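Local coordinates for protein L-lysine 6-monooxygenase (PDB 5CQF) that probably hydroxylates the side-chain amine of L-lysine, with FAD as cofactor and NADPH as the likely reductant, in a siderophore pathway, at residues Pro204-Val209 with Ala229-Ser234; Ser219-Val224 with Gln291-Leu296; Arg162-Ser167 with Val392-Asn397; Ser14-Ile19 with Leu45-Leu50. All blocks are in the same frame, centred on the assembly; numbering follows the deposited sequence.

Contact 1: residues Pro204-Val209 with Ala229-Ser234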
loop_
_atom_site.group_PDB
_atom_site.type_symbol
_atom_site.label_atom_id
_atom_site.label_comp_id
_atom_site.label_asym_id
_atom_site.label_seq_id
_atom_site.Cartn_x
_atom_site.Cartn_y
_atom_site.Cartn_z
ATOM N N PRO A 204 14.763 -9.255 32.115
ATOM C CA PRO A 204 15.960 -8.423 32.258
ATOM C C PRO A 204 16.020 -7.272 31.265
ATOM O O PRO A 204 15.427 -7.345 30.195
ATOM C CB PRO A 204 17.117 -9.397 32.021
ATOM C CG PRO A 204 16.527 -10.590 31.384
ATOM C CD PRO A 204 15.073 -10.642 31.730
ATOM N N LYS A 205 16.754 -6.231 31.625
ATOM C CA LYS A 205 16.739 -4.962 30.906
ATOM C C LYS A 205 17.614 -4.941 29.643
ATOM O O LYS A 205 17.223 -4.392 28.619
ATOM C CB LYS A 205 17.184 -3.831 31.865
ATOM C CG LYS A 205 17.053 -2.411 31.309
ATOM C CD LYS A 205 17.528 -1.347 32.301
ATOM C CE LYS A 205 19.052 -1.191 32.283
ATOM N NZ LYS A 205 19.616 -0.627 33.549
ATOM N N ARG A 206 18.812 -5.512 29.737
ATOM C CA ARG A 206 19.833 -5.342 28.709
ATOM C C ARG A 206 19.974 -6.635 27.942
ATOM O O ARG A 206 20.286 -7.666 28.514
ATOM C CB ARG A 206 21.152 -4.952 29.362
ATOM C CG ARG A 206 21.126 -3.604 30.075
ATOM C CD ARG A 206 22.401 -3.359 30.894
ATOM N NE ARG A 206 22.601 -4.466 31.835
ATOM C CZ ARG A 206 23.732 -4.743 32.482
ATOM N NH1 ARG A 206 24.811 -3.983 32.341
ATOM N NH2 ARG A 206 23.774 -5.801 33.281
ATOM N N TRP A 207 19.718 -6.589 26.641
ATOM C CA TRP A 207 19.740 -7.774 25.811
ATOM C C TRP A 207 20.713 -7.602 24.675
ATOM O O TRP A 207 20.907 -6.498 24.189
ATOM C CB TRP A 207 18.383 -8.010 25.242
ATOM C CG TRP A 207 17.438 -8.570 26.207
ATOM C CD1 TRP A 207 16.731 -7.881 27.125
ATOM C CD2 TRP A 207 17.049 -9.944 26.340
ATOM N NE1 TRP A 207 15.945 -8.725 27.847
ATOM C CE2 TRP A 207 16.111 -10.004 27.389
ATOM C CE3 TRP A 207 17.400 -11.123 25.674
ATOM C CZ2 TRP A 207 15.490 -11.206 27.792
ATOM C CZ3 TRP A 207 16.777 -12.324 26.062
ATOM C CH2 TRP A 207 15.835 -12.349 27.118
ATOM N N LEU A 208 21.341 -8.693 24.274
ATOM C CA LEU A 208 22.104 -8.739 23.040
ATOM C C LEU A 208 21.449 -9.748 22.157
ATOM O O LEU A 208 21.149 -10.834 22.610
ATOM C CB LEU A 208 23.537 -9.160 23.314
ATOM C CG LEU A 208 24.433 -9.039 22.086
ATOM C CD1 LEU A 208 25.842 -8.705 22.507
ATOM C CD2 LEU A 208 24.459 -10.295 21.226
ATOM N N VAL A 209 21.180 -9.380 20.916
ATOM C CA VAL A 209 20.596 -10.299 19.950
ATOM C C VAL A 209 21.530 -10.405 18.739
ATOM O O VAL A 209 21.782 -9.418 18.047
ATOM C CB VAL A 209 19.199 -9.823 19.497
ATOM C CG1 VAL A 209 18.592 -10.769 18.496
ATOM C CG2 VAL A 209 18.258 -9.698 20.683
ATOM N N ALA A 229 11.555 -0.368 29.072
ATOM C CA ALA A 229 12.888 -0.015 29.532
ATOM C C ALA A 229 13.973 -0.941 28.979
ATOM O O ALA A 229 15.168 -0.650 29.140
ATOM C CB ALA A 229 12.911 -0.021 31.046
ATOM N N ILE A 230 13.566 -2.054 28.352
ATOM C CA ILE A 230 14.512 -2.996 27.736
ATOM C C ILE A 230 15.363 -2.311 26.669
ATOM O O ILE A 230 14.856 -1.527 25.846
ATOM C CB ILE A 230 13.781 -4.183 27.113
ATOM C CG1 ILE A 230 13.444 -5.197 28.177
ATOM C CG2 ILE A 230 14.628 -4.887 26.064
ATOM C CD1 ILE A 230 12.758 -6.432 27.625
ATOM N N GLU A 231 16.653 -2.609 26.692
ATOM C CA GLU A 231 17.598 -2.128 25.685
ATOM C C GLU A 231 18.175 -3.308 24.932
ATOM O O GLU A 231 18.502 -4.326 25.521
ATOM C CB GLU A 231 18.708 -1.309 26.353
ATOM C CG GLU A 231 18.209 0.079 26.693
ATOM C CD GLU A 231 19.072 0.824 27.685
ATOM O OE1 GLU A 231 19.683 0.179 28.592
ATOM O OE2 GLU A 231 19.096 2.077 27.556
ATOM N N VAL A 232 18.261 -3.189 23.623
ATOM C CA VAL A 232 18.649 -4.310 22.819
ATOM C C VAL A 232 19.869 -3.923 22.013
ATOM O O VAL A 232 19.862 -2.902 21.366
ATOM C CB VAL A 232 17.523 -4.725 21.876
ATOM C CG1 VAL A 232 18.010 -5.817 20.946
ATOM C CG2 VAL A 232 16.326 -5.208 22.658
ATOM N N HIS A 233 20.903 -4.755 22.060
ATOM C CA HIS A 233 22.089 -4.596 21.219
ATOM C C HIS A 233 22.082 -5.669 20.151
ATOM O O HIS A 233 22.151 -6.853 20.457
ATOM C CB HIS A 233 23.340 -4.702 22.075
ATOM C CG HIS A 233 23.344 -3.732 23.212
ATOM N ND1 HIS A 233 23.925 -2.488 23.123
ATOM C CD2 HIS A 233 22.776 -3.797 24.434
ATOM C CE1 HIS A 233 23.743 -1.839 24.257
ATOM N NE2 HIS A 233 23.039 -2.610 25.066
ATOM N N SER A 234 22.004 -5.221 18.906
ATOM C CA SER A 234 21.744 -6.037 17.766
ATOM C C SER A 234 23.003 -6.065 16.947
ATOM O O SER A 234 23.400 -5.049 16.368
ATOM C CB SER A 234 20.574 -5.423 16.971
ATOM O OG SER A 234 20.298 -6.124 15.775
HETATM O O HOH W 1 20.167 -8.617 15.956
#
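The indole of Trp207 overlaps the side chain of Ile230, its CD1 lying 3.8 Å from CG2 of Ile230 and approaching obliquely. The two belong to a Rossmann-type beta-alpha-beta unit, in which helix 214-226 carries the chain from strand 206-210 to its parallel neighbour, strand 231-235. The glycine-rich turn after the first strand is consistent with a dinucleotide-binding fold, probably the one for NADP. With CG of Trp207 beside the backbone N (chi1 -76°), the ring turns back along its own strand, where NE1 donates to Pro204 O at 2.8 Å; the bond is bent, with the donor well above the carbonyl plane, and it helps to set the rotation of the indole. On the same face, Val209 CG2 meets Val232 CG1 at 3.9 Å, and Leu223, Val220 and Val224 of helix 214-226 cover these residues. Four backbone bonds join the strands in parallel register, from Glu231 N to Lys205 O at 2.7 Å through to Val209 N to His233 O. On the other face, the imidazole of His233 turns its edge to the carbonyl of Trp207, with CD2 3.3 Å from Trp207 O; its ND1 bonds to Tyr311, and His309 stacks on the ring. Arg206 leads away from this pairing to a salt bridge with Asp344. Lys205 and Glu231 run side by side, yet their charged atoms do not meet. Where the strands leave the contact, a water donates to Val209 O at 2.8 Å and accepts from Ser234 OG.

Contact 2: residues Ser219-Val224 with Gln291-Leu296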
loop_
_atom_site.group_PDB
_atom_site.type_symbol
_atom_site.label_atom_id
_atom_site.label_comp_id
_atom_site.label_asym_id
_atom_site.label_seq_id
_atom_site.Cartn_x
_atom_site.Cartn_y
_atom_site.Cartn_z
ATOM N N SER A 219 12.645 -11.416 17.372
ATOM C CA SER A 219 13.074 -11.445 18.756
ATOM C C SER A 219 13.266 -10.051 19.252
ATOM O O SER A 219 12.839 -9.696 20.341
ATOM C CB SER A 219 14.378 -12.219 18.888
ATOM O OG SER A 219 14.196 -13.584 18.557
ATOM N N VAL A 220 13.915 -9.247 18.435
ATOM C CA VAL A 220 14.136 -7.877 18.799
ATOM C C VAL A 220 12.811 -7.198 19.023
ATOM O O VAL A 220 12.608 -6.548 20.048
ATOM C CB VAL A 220 14.966 -7.129 17.748
ATOM C CG1 VAL A 220 15.022 -5.639 18.046
ATOM C CG2 VAL A 220 16.381 -7.686 17.718
ATOM N N LEU A 221 11.913 -7.347 18.071
ATOM C CA LEU A 221 10.608 -6.702 18.168
ATOM C C LEU A 221 9.873 -7.116 19.422
ATOM O O LEU A 221 9.266 -6.278 20.101
ATOM C CB LEU A 221 9.760 -7.014 16.946
ATOM C CG LEU A 221 8.364 -6.371 16.840
ATOM C CD1 LEU A 221 8.442 -4.858 16.818
ATOM C CD2 LEU A 221 7.707 -6.848 15.554
ATOM N N GLU A 222 9.933 -8.398 19.745
ATOM C CA GLU A 222 9.168 -8.899 20.853
ATOM C C GLU A 222 9.760 -8.351 22.151
ATOM O O GLU A 222 9.020 -7.959 23.082
ATOM C CB GLU A 222 9.117 -10.417 20.836
ATOM C CG GLU A 222 8.500 -11.053 22.089
ATOM C CD GLU A 222 6.986 -10.889 22.216
ATOM O OE1 GLU A 222 6.297 -10.739 21.182
ATOM O OE2 GLU A 222 6.485 -10.949 23.368
ATOM N N LEU A 223 11.086 -8.273 22.216
ATOM C CA LEU A 223 11.715 -7.742 23.416
ATOM C C LEU A 223 11.372 -6.266 23.632
ATOM O O LEU A 223 10.922 -5.902 24.721
ATOM C CB LEU A 223 13.212 -7.916 23.382
ATOM C CG LEU A 223 13.710 -9.349 23.403
ATOM C CD1 LEU A 223 15.214 -9.310 23.216
ATOM C CD2 LEU A 223 13.340 -10.076 24.706
ATOM N N VAL A 224 11.593 -5.408 22.631
ATOM C CA VAL A 224 11.270 -3.995 22.816
ATOM C C VAL A 224 9.754 -3.793 22.934
ATOM O O VAL A 224 9.323 -2.767 23.416
ATOM C CB VAL A 224 11.813 -3.069 21.704
ATOM C CG1 VAL A 224 13.326 -3.109 21.640
ATOM C CG2 VAL A 224 11.204 -3.409 20.350
ATOM N N GLN A 291 9.040 -3.287 8.889
ATOM C CA GLN A 291 8.237 -2.107 9.123
ATOM C C GLN A 291 7.801 -2.020 10.578
ATOM O O GLN A 291 7.843 -0.959 11.167
ATOM C CB GLN A 291 7.043 -2.078 8.150
ATOM C CG GLN A 291 5.949 -1.040 8.411
ATOM C CD GLN A 291 6.450 0.401 8.442
ATOM O OE1 GLN A 291 7.487 0.726 7.847
ATOM N NE2 GLN A 291 5.711 1.281 9.151
ATOM N N LYS A 292 7.397 -3.126 11.180
ATOM C CA LYS A 292 6.908 -3.073 12.575
ATOM C C LYS A 292 8.036 -2.636 13.500
ATOM O O LYS A 292 7.850 -1.787 14.401
ATOM C CB LYS A 292 6.324 -4.424 13.023
ATOM C CG LYS A 292 4.821 -4.536 12.811
ATOM C CD LYS A 292 4.370 -5.945 12.441
ATOM C CE LYS A 292 4.298 -6.875 13.633
ATOM N NZ LYS A 292 4.517 -8.311 13.249
ATOM N N LEU A 293 9.210 -3.216 13.268
ATOM C CA LEU A 293 10.361 -2.934 14.119
ATOM C C LEU A 293 10.811 -1.513 13.918
ATOM O O LEU A 293 10.952 -0.786 14.874
ATOM C CB LEU A 293 11.499 -3.925 13.878
ATOM C CG LEU A 293 12.779 -3.631 14.663
ATOM C CD1 LEU A 293 12.542 -3.613 16.163
ATOM C CD2 LEU A 293 13.788 -4.684 14.312
ATOM N N PHE A 294 10.970 -1.082 12.680
ATOM C CA PHE A 294 11.404 0.310 12.420
ATOM C C PHE A 294 10.394 1.366 12.947
ATOM O O PHE A 294 10.771 2.373 13.566
ATOM C CB PHE A 294 11.670 0.470 10.914
ATOM C CG PHE A 294 12.187 1.814 10.530
ATOM C CD1 PHE A 294 13.565 2.096 10.566
ATOM C CD2 PHE A 294 11.312 2.817 10.135
ATOM C CE1 PHE A 294 14.037 3.366 10.219
ATOM C CE2 PHE A 294 11.782 4.092 9.804
ATOM C CZ PHE A 294 13.142 4.362 9.840
ATOM N N SER A 295 9.111 1.134 12.738
ATOM C CA SER A 295 8.078 2.068 13.235
ATOM C C SER A 295 8.069 2.216 14.762
ATOM O O SER A 295 7.961 3.314 15.278
ATOM C CB SER A 295 6.693 1.627 12.758
ATOM O OG SER A 295 5.671 2.453 13.278
ATOM N N LEU A 296 8.203 1.102 15.471
ATOM C CA LEU A 296 8.177 1.112 16.915
ATOM C C LEU A 296 9.384 1.817 17.496
ATOM O O LEU A 296 9.266 2.579 18.448
ATOM C CB LEU A 296 8.119 -0.334 17.436
ATOM C CG LEU A 296 8.109 -0.550 18.967
ATOM C CD1 LEU A 296 7.118 0.400 19.631
ATOM C CD2 LEU A 296 7.759 -1.998 19.295
#
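Leu221 reaches across to helix 287-302 with both of its methyls. CD1 lies 3.8 Å from the backbone CA of Leu293 and equally close to CD2 of Leu296, while CD2 rests on the aliphatic chain of Lys292, 3.8 Å from its CB. This is apolar helix-to-helix packing on the outer side of helix 214-226, the helix of a Rossmann-type beta-alpha-beta unit; the two segments run in broadly the same direction at 38°, with axes 9.7 Å apart. No hydrogen bond crosses between them. Leu221 has CG anti to its backbone N (chi1 -178°), which carries the fork out to the partner helix although the first bond of the side chain does not aim there. Leu293 answers in the same rotamer: its CD1 packs 3.7 Å from CG1 of Val220, the two side chains crossing at about a right angle. One turn further on, Val224 and Leu296 slide past each other in opposite directions. Bends at chi2 and chi3 lay the methylenes of Lys292 against Leu221, and its amine forms a salt bridge with Glu289. Further out, Val220 also faces the sheet, so this side chain is shared between sheet and helix. On the far flank of helix 287-302, Ser295 bonds to Arg107 of a second subunit. Where Val224 closes the contact, its CG2 lies 3.9 Å from Leu296 CD2.

Contact 3: residues Arg162-Ser167 with Val392-Asn397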
loop_
_atom_site.group_PDB
_atom_site.type_symbol
_atom_site.label_atom_id
_atom_site.label_comp_id
_atom_site.label_asym_id
_atom_site.label_seq_id
_atom_site.Cartn_x
_atom_site.Cartn_y
_atom_site.Cartn_z
ATOM N N ARG A 162 10.717 -50.554 3.951
ATOM C CA ARG A 162 11.684 -50.307 2.870
ATOM C C ARG A 162 11.707 -48.826 2.437
ATOM O O ARG A 162 12.565 -48.420 1.642
ATOM C CB ARG A 162 11.339 -51.160 1.633
ATOM C CG ARG A 162 11.461 -52.669 1.792
ATOM C CD ARG A 162 11.171 -53.391 0.470
ATOM N NE ARG A 162 10.998 -54.849 0.629
ATOM C CZ ARG A 162 11.962 -55.779 0.526
ATOM N NH1 ARG A 162 13.229 -55.461 0.251
ATOM N NH2 ARG A 162 11.653 -57.058 0.704
ATOM N N ASN A 163 10.752 -48.019 2.909
ATOM C CA ASN A 163 10.590 -46.668 2.378
ATOM C C ASN A 163 10.532 -45.643 3.478
ATOM O O ASN A 163 9.618 -45.660 4.286
ATOM C CB ASN A 163 9.354 -46.616 1.502
ATOM C CG ASN A 163 9.482 -47.537 0.299
ATOM O OD1 ASN A 163 10.390 -47.358 -0.528
ATOM N ND2 ASN A 163 8.623 -48.549 0.218
ATOM N N LEU A 164 11.534 -44.768 3.523
ATOM C CA LEU A 164 11.691 -43.858 4.647
ATOM C C LEU A 164 11.699 -42.400 4.186
ATOM O O LEU A 164 12.402 -42.056 3.239
ATOM C CB LEU A 164 12.999 -44.162 5.373
ATOM C CG LEU A 164 13.248 -43.348 6.654
ATOM C CD1 LEU A 164 12.295 -43.773 7.759
ATOM C CD2 LEU A 164 14.687 -43.458 7.127
ATOM N N VAL A 165 10.922 -41.549 4.859
ATOM C CA VAL A 165 10.909 -40.107 4.581
ATOM C C VAL A 165 11.328 -39.362 5.836
ATOM O O VAL A 165 10.781 -39.598 6.906
ATOM C CB VAL A 165 9.514 -39.633 4.127
ATOM C CG1 VAL A 165 9.533 -38.143 3.789
ATOM C CG2 VAL A 165 9.042 -40.445 2.925
ATOM N N LEU A 166 12.320 -38.485 5.721
ATOM C CA LEU A 166 12.750 -37.697 6.871
ATOM C C LEU A 166 12.228 -36.324 6.683
ATOM O O LEU A 166 12.618 -35.684 5.746
ATOM C CB LEU A 166 14.263 -37.617 6.979
ATOM C CG LEU A 166 14.940 -38.689 7.823
ATOM C CD1 LEU A 166 14.800 -40.027 7.150
ATOM C CD2 LEU A 166 16.404 -38.308 7.988
ATOM N N SER A 167 11.344 -35.907 7.586
ATOM C CA SER A 167 10.596 -34.642 7.521
ATOM C C SER A 167 10.721 -33.979 8.872
ATOM O O SER A 167 9.762 -33.380 9.361
ATOM C CB SER A 167 9.085 -34.891 7.254
ATOM O OG SER A 167 8.792 -35.299 5.920
ATOM N N VAL A 392 15.436 -50.539 -1.023
ATOM C CA VAL A 392 15.291 -49.577 0.093
ATOM C C VAL A 392 15.479 -48.122 -0.357
ATOM O O VAL A 392 16.516 -47.745 -0.915
ATOM C CB VAL A 392 16.213 -49.884 1.294
ATOM C CG1 VAL A 392 16.014 -48.871 2.418
ATOM C CG2 VAL A 392 15.931 -51.274 1.817
ATOM N N ASN A 393 14.456 -47.314 -0.090
ATOM C CA ASN A 393 14.451 -45.929 -0.493
ATOM C C ASN A 393 14.284 -44.997 0.668
ATOM O O ASN A 393 13.541 -45.259 1.622
ATOM C CB ASN A 393 13.346 -45.692 -1.496
ATOM C CG ASN A 393 13.412 -46.661 -2.648
ATOM O OD1 ASN A 393 14.203 -46.480 -3.565
ATOM N ND2 ASN A 393 12.586 -47.706 -2.600
ATOM N N ILE A 394 15.002 -43.888 0.566
ATOM C CA ILE A 394 14.958 -42.850 1.571
ATOM C C ILE A 394 14.847 -41.510 0.867
ATOM O O ILE A 394 15.456 -41.305 -0.190
ATOM C CB ILE A 394 16.208 -42.879 2.468
ATOM C CG1 ILE A 394 16.421 -44.283 3.081
ATOM C CG2 ILE A 394 16.090 -41.845 3.581
ATOM C CD1 ILE A 394 17.825 -44.528 3.564
ATOM N N TRP A 395 14.054 -40.622 1.468
ATOM C CA TRP A 395 13.825 -39.267 0.973
ATOM C C TRP A 395 14.095 -38.320 2.109
ATOM O O TRP A 395 13.737 -38.635 3.254
ATOM C CB TRP A 395 12.382 -39.087 0.559
ATOM C CG TRP A 395 11.997 -39.797 -0.709
ATOM C CD1 TRP A 395 12.009 -39.280 -1.972
ATOM C CD2 TRP A 395 11.514 -41.140 -0.834
ATOM N NE1 TRP A 395 11.582 -40.221 -2.870
ATOM C CE2 TRP A 395 11.273 -41.370 -2.198
ATOM C CE3 TRP A 395 11.298 -42.172 0.066
ATOM C CZ2 TRP A 395 10.814 -42.583 -2.681
ATOM C CZ3 TRP A 395 10.832 -43.380 -0.410
ATOM C CH2 TRP A 395 10.596 -43.576 -1.773
ATOM N N VAL A 396 14.723 -37.184 1.816
ATOM C CA VAL A 396 14.799 -36.096 2.790
ATOM C C VAL A 396 13.896 -34.960 2.324
ATOM O O VAL A 396 14.166 -34.338 1.318
ATOM C CB VAL A 396 16.231 -35.586 3.020
ATOM C CG1 VAL A 396 16.246 -34.466 4.062
ATOM C CG2 VAL A 396 17.118 -36.722 3.477
ATOM N N ASN A 397 12.815 -34.719 3.062
ATOM C CA ASN A 397 11.775 -33.762 2.651
ATOM C C ASN A 397 12.083 -32.332 3.090
ATOM O O ASN A 397 11.417 -31.765 3.964
ATOM C CB ASN A 397 10.416 -34.209 3.195
ATOM C CG ASN A 397 9.264 -33.519 2.521
ATOM O OD1 ASN A 397 9.454 -32.651 1.678
ATOM N ND2 ASN A 397 8.042 -33.909 2.890
#
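Leu164 O is met by three groups of the neighbouring strand: Trp395 N donates to it at 2.8 Å, Ile394 CA brings its hydrogen to the same oxygen at 3.2 Å, and the Trp395 indole turns its edge to it, CE3 being 3.4 Å from Leu164 O. That ring, with CG beside the backbone N (chi1 -72°), is also approached obliquely by Val165, whose CG2 lies 4.0 Å from Trp395 CE3. Further along the same face Asn163 OD1 accepts from Asn393 ND2 at 3.0 Å, nearly head-on to the carbonyl, and the two side chains lie alongside each other with their amide planes only 6° apart. Each amide is held at its other end as well: Asn163 ND2 donates to Asp15 O and Asn393 OD1 accepts from Arg383, so a flat polar link bridges two parallel strands. On the other face Leu164 and Ile394 run side by side, Leu164 CB 4.1 Å from Ile394 CG1. At the end of the pair Asn397 N bonds to Leu166 O, while its ND2 makes only a weak bond to Ser167 OG at 3.4 Å; its OD1 is taken by Arg418. In this parallel sheet of a Rossmann-type domain, probably that for FAD, strand 163-166 lies between strands 16-19 and 393-396, and helix 412-428 covers one face, Leu426 touching Asn163 and Trp395, Ala425 touching Trp395 and Ile422 touching Asn397.

Contact 4: residues Ser14-Ile19 with Leu45-Leu50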
loop_
_atom_site.group_PDB
_atom_site.type_symbol
_atom_site.label_atom_id
_atom_site.label_comp_id
_atom_site.label_asym_id
_atom_site.label_seq_id
_atom_site.Cartn_x
_atom_site.Cartn_y
_atom_site.Cartn_z
ATOM N N SER A 14 4.729 -51.024 7.824
ATOM C CA SER A 14 3.901 -50.302 6.844
ATOM C C SER A 14 4.732 -50.058 5.598
ATOM O O SER A 14 5.958 -50.158 5.649
ATOM C CB SER A 14 3.402 -48.973 7.414
ATOM O OG SER A 14 4.447 -48.278 8.077
ATOM N N ASP A 15 4.073 -49.740 4.484
ATOM C CA ASP A 15 4.781 -49.501 3.212
ATOM C C ASP A 15 5.811 -48.375 3.301
ATOM O O ASP A 15 6.809 -48.382 2.588
ATOM C CB ASP A 15 3.803 -49.162 2.088
ATOM C CG ASP A 15 2.782 -50.254 1.852
ATOM O OD1 ASP A 15 3.191 -51.436 1.757
ATOM O OD2 ASP A 15 1.574 -49.919 1.761
ATOM N N ALA A 16 5.545 -47.402 4.163
ATOM C CA ALA A 16 6.463 -46.315 4.391
ATOM C C ALA A 16 6.332 -45.756 5.803
ATOM O O ALA A 16 5.280 -45.882 6.438
ATOM C CB ALA A 16 6.215 -45.222 3.372
ATOM N N ILE A 17 7.416 -45.147 6.279
ATOM C CA ILE A 17 7.403 -44.381 7.519
ATOM C C ILE A 17 7.923 -42.990 7.220
ATOM O O ILE A 17 8.960 -42.819 6.556
ATOM C CB ILE A 17 8.283 -45.009 8.618
ATOM C CG1 ILE A 17 7.819 -46.431 8.981
ATOM C CG2 ILE A 17 8.288 -44.138 9.866
ATOM C CD1 ILE A 17 6.565 -46.477 9.829
ATOM N N CYS A 18 7.188 -41.991 7.696
ATOM C CA CYS A 18 7.617 -40.593 7.617
ATOM C C CYS A 18 7.965 -40.138 9.010
ATOM O O CYS A 18 7.158 -40.304 9.926
ATOM C CB CYS A 18 6.506 -39.710 7.065
ATOM S SG CYS A 18 6.899 -37.925 7.023
ATOM N N ILE A 19 9.159 -39.589 9.191
ATOM C CA ILE A 19 9.530 -39.060 10.487
ATOM C C ILE A 19 9.266 -37.556 10.473
ATOM O O ILE A 19 9.868 -36.829 9.702
ATOM C CB ILE A 19 10.998 -39.346 10.838
ATOM C CG1 ILE A 19 11.238 -40.859 10.894
ATOM C CG2 ILE A 19 11.327 -38.791 12.216
ATOM C CD1 ILE A 19 12.692 -41.241 11.071
ATOM N N LEU A 45 -1.729 -47.161 -0.317
ATOM C CA LEU A 45 -0.419 -47.281 0.336
ATOM C C LEU A 45 -0.519 -46.871 1.811
ATOM O O LEU A 45 -1.116 -45.859 2.143
ATOM C CB LEU A 45 0.567 -46.403 -0.423
ATOM C CG LEU A 45 2.069 -46.379 -0.139
ATOM C CD1 LEU A 45 2.805 -45.942 -1.405
ATOM C CD2 LEU A 45 2.433 -45.447 1.014
ATOM N N SER A 46 0.036 -47.691 2.691
ATOM C CA SER A 46 -0.053 -47.476 4.129
ATOM C C SER A 46 1.238 -46.833 4.595
ATOM O O SER A 46 2.341 -47.327 4.328
ATOM C CB SER A 46 -0.290 -48.793 4.880
ATOM O OG SER A 46 0.931 -49.489 5.118
ATOM N N ILE A 47 1.083 -45.727 5.301
ATOM C CA ILE A 47 2.182 -44.935 5.753
ATOM C C ILE A 47 1.847 -44.531 7.175
ATOM O O ILE A 47 0.693 -44.247 7.474
ATOM C CB ILE A 47 2.377 -43.719 4.827
ATOM C CG1 ILE A 47 3.376 -42.735 5.422
ATOM C CG2 ILE A 47 1.077 -42.975 4.596
ATOM C CD1 ILE A 47 3.887 -41.749 4.412
ATOM N N GLY A 48 2.841 -44.544 8.051
ATOM C CA GLY A 48 2.682 -44.115 9.447
ATOM C C GLY A 48 3.555 -42.905 9.726
ATOM O O GLY A 48 4.599 -42.734 9.095
ATOM N N TYR A 49 3.153 -42.052 10.660
ATOM C CA TYR A 49 3.967 -40.871 10.956
ATOM C C TYR A 49 4.375 -40.849 12.424
ATOM O O TYR A 49 3.562 -41.124 13.302
ATOM C CB TYR A 49 3.222 -39.575 10.590
ATOM C CG TYR A 49 2.722 -39.522 9.169
ATOM C CD1 TYR A 49 1.553 -40.165 8.806
ATOM C CD2 TYR A 49 3.407 -38.807 8.192
ATOM C CE1 TYR A 49 1.078 -40.116 7.504
ATOM C CE2 TYR A 49 2.948 -38.760 6.889
ATOM C CZ TYR A 49 1.775 -39.411 6.551
ATOM O OH TYR A 49 1.305 -39.384 5.258
ATOM N N LEU A 50 5.630 -40.505 12.681
ATOM C CA LEU A 50 6.150 -40.487 14.032
ATOM C C LEU A 50 6.576 -39.080 14.316
ATOM O O LEU A 50 7.498 -38.597 13.661
ATOM C CB LEU A 50 7.386 -41.375 14.119
ATOM C CG LEU A 50 7.296 -42.902 14.250
ATOM C CD1 LEU A 50 5.996 -43.534 13.772
ATOM C CD2 LEU A 50 8.457 -43.487 13.472
#
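Cys18 lies against the ring of Tyr49: Cys18 CB is 3.4 Å from Tyr49 CD2 in an oblique approach, and Cys18 SG stands at the ring edge, 5.0 Å from the centroid, in a sulfur-aromatic contact. The pair sits in the first beta-alpha-beta unit of a Rossmann-type fold, where strand 16-19 runs into a glycine-rich turn and helix 23-37 returns the chain to the parallel strand 47-50; this is consistent with an FAD-binding domain. With SG of Cys18 anti to the backbone N (chi1 176°) and CG of Tyr49 beside its own (chi1 -54°), the sulfur is brought to the rim of the ring. The ring is further held by Phe21, edge-to-face, and by Ala29 and Phe32 of helix 23-37. Also on this face, Ile47 sends CD1 towards Cys18 CB. On the opposite face Ile17 and Leu50 meet at a slant, CG2 to CD2 at 3.7 Å, and Phe159 and Thr161 touch Ile17 from strand 157-161. The strands are joined by bonds such as Cys18 N to Gly48 O, at 3.0 Å and almost straight. Ahead of the strands, Asp15 and Ser46 exchange two bonds: Ser46 N donates to Asp15 OD2 at 2.9 Å on the anti side of the carboxylate, and Asp15 N donates to Ser46 OG at 3.2 Å. Ala16 O takes two donors from opposite faces of its plane, Gly48 N at 3.2 Å and the hydroxyl of Ser14, whose OG stands 3.0 Å away and well above the carbonyl plane.

Overall arrangement
The four contacts form two pairs on opposite sides of the chain's centre. Contacts 3 and 4 share one parallel sheet, with centres 10 Å apart, and are joined by probable hydrogen bonds from Ser167 N to Ile19 O (2.7 Å) and from Ile19 N to Val165 O. Contacts 1 and 2 are 12 Å apart by centres and meet where helix 214-226 rests on its sheet, as at Trp207 CD2 and Leu223 CD1. Contacts 1 and 4 lie about 45 Å apart by centres, yet each joins the strands of a beta-alpha-beta unit with a glycine-rich turn, consistent with separate NADP and FAD sites. Along the chain, contact 3 encloses contacts 1 and 2.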